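6-phosphofructokinase subunit beta (PDB 3O8O) catalyses the ATP-dependent phosphorylation of D-fructose 6-phosphate to fructose 1,6-bisphosphate, the first committing step of glycolysis, as an allosterically regulated enzyme. Local coordinates at residues A191-V196 against L279-T284; V587-E592 against I624-N629. All blocks are in the same frame, centred on the assembly; numbering follows the deposited sequence.

Interaction 1: residues A191-V196 against L279-T284. With F6P (6-O-phosphono-beta-D-fructofuranose), chain I.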
# COMPACT_ATOMS: atom_id res chain seq x y z
N ALA B 191 -19.17 -51.08 -7.96
CA ALA B 191 -17.84 -51.63 -7.77
C ALA B 191 -17.12 -51.56 -9.11
O ALA B 191 -17.69 -51.86 -10.17
CB ALA B 191 -17.95 -53.06 -7.31
N PHE B 192 -15.87 -51.12 -9.07
CA PHE B 192 -15.07 -51.00 -10.27
C PHE B 192 -13.74 -51.71 -10.11
O PHE B 192 -13.09 -51.64 -9.05
CB PHE B 192 -14.80 -49.51 -10.61
CG PHE B 192 -15.97 -48.79 -11.25
CD1 PHE B 192 -16.89 -48.08 -10.47
CD2 PHE B 192 -16.14 -48.81 -12.63
CE1 PHE B 192 -17.95 -47.40 -11.07
CE2 PHE B 192 -17.21 -48.13 -13.23
CZ PHE B 192 -18.11 -47.43 -12.45
N VAL B 193 -13.34 -52.40 -11.16
CA VAL B 193 -12.06 -53.08 -11.19
C VAL B 193 -11.25 -52.25 -12.18
O VAL B 193 -11.47 -52.30 -13.39
CB VAL B 193 -12.22 -54.51 -11.70
CG1 VAL B 193 -10.87 -55.19 -11.84
CG2 VAL B 193 -13.08 -55.28 -10.73
N VAL B 194 -10.33 -51.45 -11.66
CA VAL B 194 -9.53 -50.60 -12.51
C VAL B 194 -8.22 -51.26 -12.90
O VAL B 194 -7.36 -51.50 -12.06
CB VAL B 194 -9.23 -49.25 -11.82
CG1 VAL B 194 -8.60 -48.29 -12.81
CG2 VAL B 194 -10.51 -48.66 -11.24
N GLU B 195 -8.07 -51.56 -14.19
CA GLU B 195 -6.85 -52.18 -14.69
C GLU B 195 -5.78 -51.10 -14.95
O GLU B 195 -5.95 -50.22 -15.78
CB GLU B 195 -7.12 -52.93 -15.98
CG GLU B 195 -6.01 -53.89 -16.32
CD GLU B 195 -5.94 -54.16 -17.80
OE1 GLU B 195 -7.03 -54.32 -18.40
OE2 GLU B 195 -4.80 -54.21 -18.34
N VAL B 196 -4.68 -51.22 -14.23
CA VAL B 196 -3.59 -50.27 -14.31
C VAL B 196 -2.30 -50.81 -14.95
O VAL B 196 -2.02 -52.00 -14.88
CB VAL B 196 -3.30 -49.75 -12.88
CG1 VAL B 196 -1.80 -49.77 -12.59
CG2 VAL B 196 -3.93 -48.37 -12.72
N LEU B 279 -22.56 -57.94 -6.68
CA LEU B 279 -22.71 -56.50 -6.79
C LEU B 279 -22.39 -55.98 -8.18
O LEU B 279 -21.59 -56.58 -8.92
CB LEU B 279 -21.87 -55.78 -5.72
CG LEU B 279 -20.56 -56.41 -5.22
CD1 LEU B 279 -19.51 -56.44 -6.34
CD2 LEU B 279 -20.06 -55.61 -4.03
N ASP B 280 -23.06 -54.88 -8.53
CA ASP B 280 -22.90 -54.25 -9.83
C ASP B 280 -21.42 -53.91 -10.04
O ASP B 280 -20.85 -53.09 -9.31
CB ASP B 280 -23.77 -52.99 -9.88
CG ASP B 280 -24.17 -52.62 -11.28
OD1 ASP B 280 -23.85 -53.37 -12.22
OD2 ASP B 280 -24.83 -51.57 -11.45
N THR B 281 -20.81 -54.55 -11.03
CA THR B 281 -19.40 -54.31 -11.28
C THR B 281 -19.08 -53.95 -12.71
O THR B 281 -19.75 -54.39 -13.64
CB THR B 281 -18.58 -55.53 -10.86
OG1 THR B 281 -18.76 -55.75 -9.46
CG2 THR B 281 -17.11 -55.32 -11.15
N ARG B 282 -18.06 -53.11 -12.87
CA ARG B 282 -17.60 -52.65 -14.18
C ARG B 282 -16.07 -52.69 -14.17
O ARG B 282 -15.44 -52.51 -13.11
CB ARG B 282 -18.06 -51.22 -14.44
CG ARG B 282 -19.54 -51.05 -14.57
CD ARG B 282 -20.04 -51.70 -15.83
NE ARG B 282 -21.46 -51.47 -16.00
CZ ARG B 282 -22.38 -51.91 -15.15
NH1 ARG B 282 -22.02 -52.61 -14.08
NH2 ARG B 282 -23.67 -51.65 -15.37
N ILE B 283 -15.50 -52.94 -15.35
CA ILE B 283 -14.05 -52.99 -15.51
C ILE B 283 -13.61 -51.74 -16.25
O ILE B 283 -14.24 -51.34 -17.22
CB ILE B 283 -13.60 -54.23 -16.32
CG1 ILE B 283 -13.75 -55.50 -15.47
CG2 ILE B 283 -12.15 -54.07 -16.76
CD1 ILE B 283 -13.30 -56.78 -16.19
N THR B 284 -12.53 -51.14 -15.79
CA THR B 284 -12.00 -49.94 -16.42
C THR B 284 -10.54 -50.15 -16.77
O THR B 284 -9.73 -50.49 -15.91
CB THR B 284 -12.06 -48.75 -15.46
OG1 THR B 284 -13.39 -48.56 -14.98
CG2 THR B 284 -11.63 -47.51 -16.18
O1 F6P I . -26.19 -42.54 -19.46
C1 F6P I . -25.74 -43.11 -20.66
C2 F6P I . -24.43 -43.88 -20.44
O2 F6P I . -23.44 -43.02 -19.86
C3 F6P I . -23.98 -44.46 -21.80
O3 F6P I . -22.96 -43.68 -22.44
C4 F6P I . -23.51 -45.88 -21.44
O4 F6P I . -23.64 -46.78 -22.54
C5 F6P I . -24.41 -46.23 -20.22
O5 F6P I . -24.67 -44.98 -19.56
C6 F6P I . -23.70 -47.19 -19.27
O6 F6P I . -24.56 -47.49 -18.16
P F6P I . -23.77 -48.50 -17.17
O1P F6P I . -22.29 -48.63 -17.10
O2P F6P I . -24.57 -48.97 -15.86
O3P F6P I . -23.53 -47.16 -16.31

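Interaction 2: residues V587-E592 against I624-N629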
# COMPACT_ATOMS: atom_id res chain seq x y z
N VAL B 587 14.09 -15.80 -14.06
CA VAL B 587 14.55 -15.24 -12.81
C VAL B 587 13.65 -15.71 -11.67
O VAL B 587 12.50 -16.05 -11.90
CB VAL B 587 14.48 -13.71 -12.83
CG1 VAL B 587 15.20 -13.13 -11.61
CG2 VAL B 587 15.06 -13.19 -14.12
N SER B 588 14.20 -15.75 -10.47
CA SER B 588 13.44 -16.11 -9.29
C SER B 588 14.05 -15.37 -8.08
O SER B 588 15.26 -15.40 -7.84
CB SER B 588 13.46 -17.61 -9.09
OG SER B 588 14.66 -18.02 -8.47
N TYR B 589 13.21 -14.66 -7.33
CA TYR B 589 13.68 -13.93 -6.17
C TYR B 589 13.15 -14.62 -4.91
O TYR B 589 11.97 -14.95 -4.83
CB TYR B 589 13.18 -12.49 -6.24
CG TYR B 589 13.76 -11.68 -7.37
CD1 TYR B 589 12.93 -10.96 -8.22
CD2 TYR B 589 15.12 -11.65 -7.60
CE1 TYR B 589 13.47 -10.23 -9.29
CE2 TYR B 589 15.66 -10.93 -8.66
CZ TYR B 589 14.84 -10.22 -9.50
OH TYR B 589 15.36 -9.48 -10.54
N VAL B 590 14.03 -14.83 -3.92
CA VAL B 590 13.64 -15.49 -2.68
C VAL B 590 13.91 -14.69 -1.43
O VAL B 590 14.78 -13.84 -1.41
CB VAL B 590 14.31 -16.82 -2.56
CG1 VAL B 590 13.65 -17.79 -3.55
CG2 VAL B 590 15.80 -16.68 -2.84
N PRO B 591 13.19 -14.99 -0.34
CA PRO B 591 13.38 -14.26 0.92
C PRO B 591 14.79 -14.27 1.43
O PRO B 591 15.30 -13.27 1.90
CB PRO B 591 12.42 -14.96 1.88
CG PRO B 591 11.40 -15.62 0.98
CD PRO B 591 12.25 -16.11 -0.16
N GLU B 592 15.43 -15.42 1.33
CA GLU B 592 16.78 -15.55 1.82
C GLU B 592 17.80 -14.67 1.10
O GLU B 592 18.84 -14.34 1.67
CB GLU B 592 17.18 -17.02 1.76
CG GLU B 592 16.16 -17.92 2.47
CD GLU B 592 15.20 -18.62 1.51
OE1 GLU B 592 14.97 -18.08 0.40
OE2 GLU B 592 14.68 -19.71 1.86
N ILE B 624 9.33 -14.45 -14.03
CA ILE B 624 10.17 -14.05 -12.93
C ILE B 624 9.33 -14.46 -11.73
O ILE B 624 8.27 -13.87 -11.51
CB ILE B 624 10.38 -12.52 -12.89
CG1 ILE B 624 11.19 -12.07 -14.10
CG2 ILE B 624 11.10 -12.12 -11.63
CD1 ILE B 624 11.29 -10.58 -14.19
N LEU B 625 9.75 -15.50 -11.01
CA LEU B 625 9.00 -15.92 -9.83
C LEU B 625 9.56 -15.15 -8.67
O LEU B 625 10.76 -15.05 -8.49
CB LEU B 625 9.13 -17.43 -9.57
CG LEU B 625 8.70 -18.36 -10.72
CD1 LEU B 625 8.36 -19.71 -10.11
CD2 LEU B 625 7.50 -17.81 -11.51
N LYS B 626 8.68 -14.60 -7.88
CA LYS B 626 9.14 -13.83 -6.76
C LYS B 626 8.40 -14.16 -5.48
O LYS B 626 7.21 -13.90 -5.36
CB LYS B 626 9.01 -12.34 -7.11
CG LYS B 626 9.43 -11.36 -6.03
CD LYS B 626 8.25 -10.85 -5.29
CE LYS B 626 8.64 -9.91 -4.17
NZ LYS B 626 7.44 -9.33 -3.48
N SER B 627 9.09 -14.79 -4.54
CA SER B 627 8.51 -15.07 -3.26
C SER B 627 8.17 -13.69 -2.71
O SER B 627 8.99 -12.77 -2.80
CB SER B 627 9.54 -15.73 -2.33
OG SER B 627 9.68 -17.12 -2.58
N THR B 628 6.98 -13.53 -2.13
CA THR B 628 6.58 -12.24 -1.57
C THR B 628 7.60 -11.67 -0.58
O THR B 628 7.95 -10.49 -0.65
CB THR B 628 5.25 -12.35 -0.84
OG1 THR B 628 4.29 -12.95 -1.71
CG2 THR B 628 4.78 -11.00 -0.40
N ASN B 629 8.09 -12.51 0.34
CA ASN B 629 9.05 -12.03 1.33
C ASN B 629 10.40 -11.77 0.74
O ASN B 629 11.35 -11.42 1.46
CB ASN B 629 9.13 -12.98 2.51
CG ASN B 629 7.91 -12.89 3.40
OD1 ASN B 629 6.90 -12.28 3.02
ND2 ASN B 629 7.99 -13.50 4.59

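Interaction 1: residues A191-V196 against L279-T284
Thr284, Ala191 and Val193 lie at the heart of a parallel strand pair in the N-terminal, probably catalytic, phosphofructokinase domain; 281-284 is, within this chain, the outermost strand on one side of a four-stranded parallel sheet, and 191-196 is its inner neighbour. Thr284 gives its N to Val193 O (2.9 Å) and its O to the N of Glu195, so its backbone reaches residues before and after its partner Val194. Its beta-branched side chain suits an extended strand; with OG1 anti to the carbonyl carbon (chi1 -55°), the hydroxyl comes up to CD2 of the Phe192 ring, 3.6 Å away. Phe192 in turn packs on helix 167-187. On the sheet's other face, the small Ala191 leaves room beside its CB for Leu279 CD1, at 3.8 Å, and for Thr281 OG1, which bonds back to Leu279 O; Leu279 and Thr281 pack on helix 266-275. The backbone of Ala191 joins the two segments twice, from N to Asp280 O and from O to the N of Arg282. Val193, with N bonded to Arg282 O, sets CB 4.2 Å from Ile283 CG1.

Arg282 turns the strand edge into a phosphate site for fructose 6-phosphate shared with the alpha subunit. CB rests 3.4 Å from Phe192 CE2, and a bend at chi2 (-69°) carries the guanidinium away from the ring. Arg190 also bonds to the ligand. NE and NH2 of Arg282 make weak bonds to O1P and O2P of the sugar phosphate, while NH1 meets Asp280 OD1 at 2.7 Å, in the guanidinium plane but from above the carboxylate plane.

Interaction 2: residues V587-E592 against I624-N629
Val587 and Ile624 are paired in parallel register where strand 587-589 meets strand 624-627, two strands of a beta-alpha-beta crossover in the C-terminal, probably regulatory, phosphofructokinase domain. Three backbone hydrogen bonds join them. Leu625 N reaches Val587 O at 2.9 Å. Tyr589 then bonds twice, its N to Leu625 O (2.7 Å) and its O to Ser627 N.

Apolar packing follows on the face bearing Val587, Ile624 and Tyr589. Val587 and Ile624 lie side by side, CB to CG1 3.9 Å, their branched chains suited to a buried strand. The Tyr589 ring takes Val587 CG1 over one face, while Ile624 CG2 approaches CE1 at 3.8 Å and Lys626 CG sits at the ring edge. Proline has no N-H to extend the bonding pattern; the Pro591 ring instead packs CD on Ser627 CB (3.5 Å) and CG on Asn629 CB.

Two polar ends lead away: a bend at chi2 (-99°) turns the otherwise extended Lys626 toward Thr628 O and Leu634 O, and Asn629 ND2 bonds to Asn571 OD1. Tyr589 OH bonds to Asp603 OD2.

Helices 597-614 and 636-647 cover the Ile624 face, helix 574-583 packs against Ser588 and Leu625, and strand 561-567 pairs with the far edge of 622-627.

How the interactions relate
Interactions 1 and 2 occur in four-stranded parallel sheets of the same strand order, one in each of the two phosphofructokinase domains, on opposite sides of the chain's centre with about 47 Å between their centres. They are not equivalent pairs. Interaction 1 joins the first strand of its sheet, in chain order, to the fourth, whereas interaction 2 joins the second to the third across a crossover helix. Both are largely buried, but interaction 1 opens at one end onto a sugar phosphate held by arginines, with another subunit close by. Interaction 2 is a backbone-bonded strand pair whose side chains pack, largely apolar, against helices on both faces; the Asn629 side chain comes within about 7 Å of a bound fructose 2,6-bisphosphate.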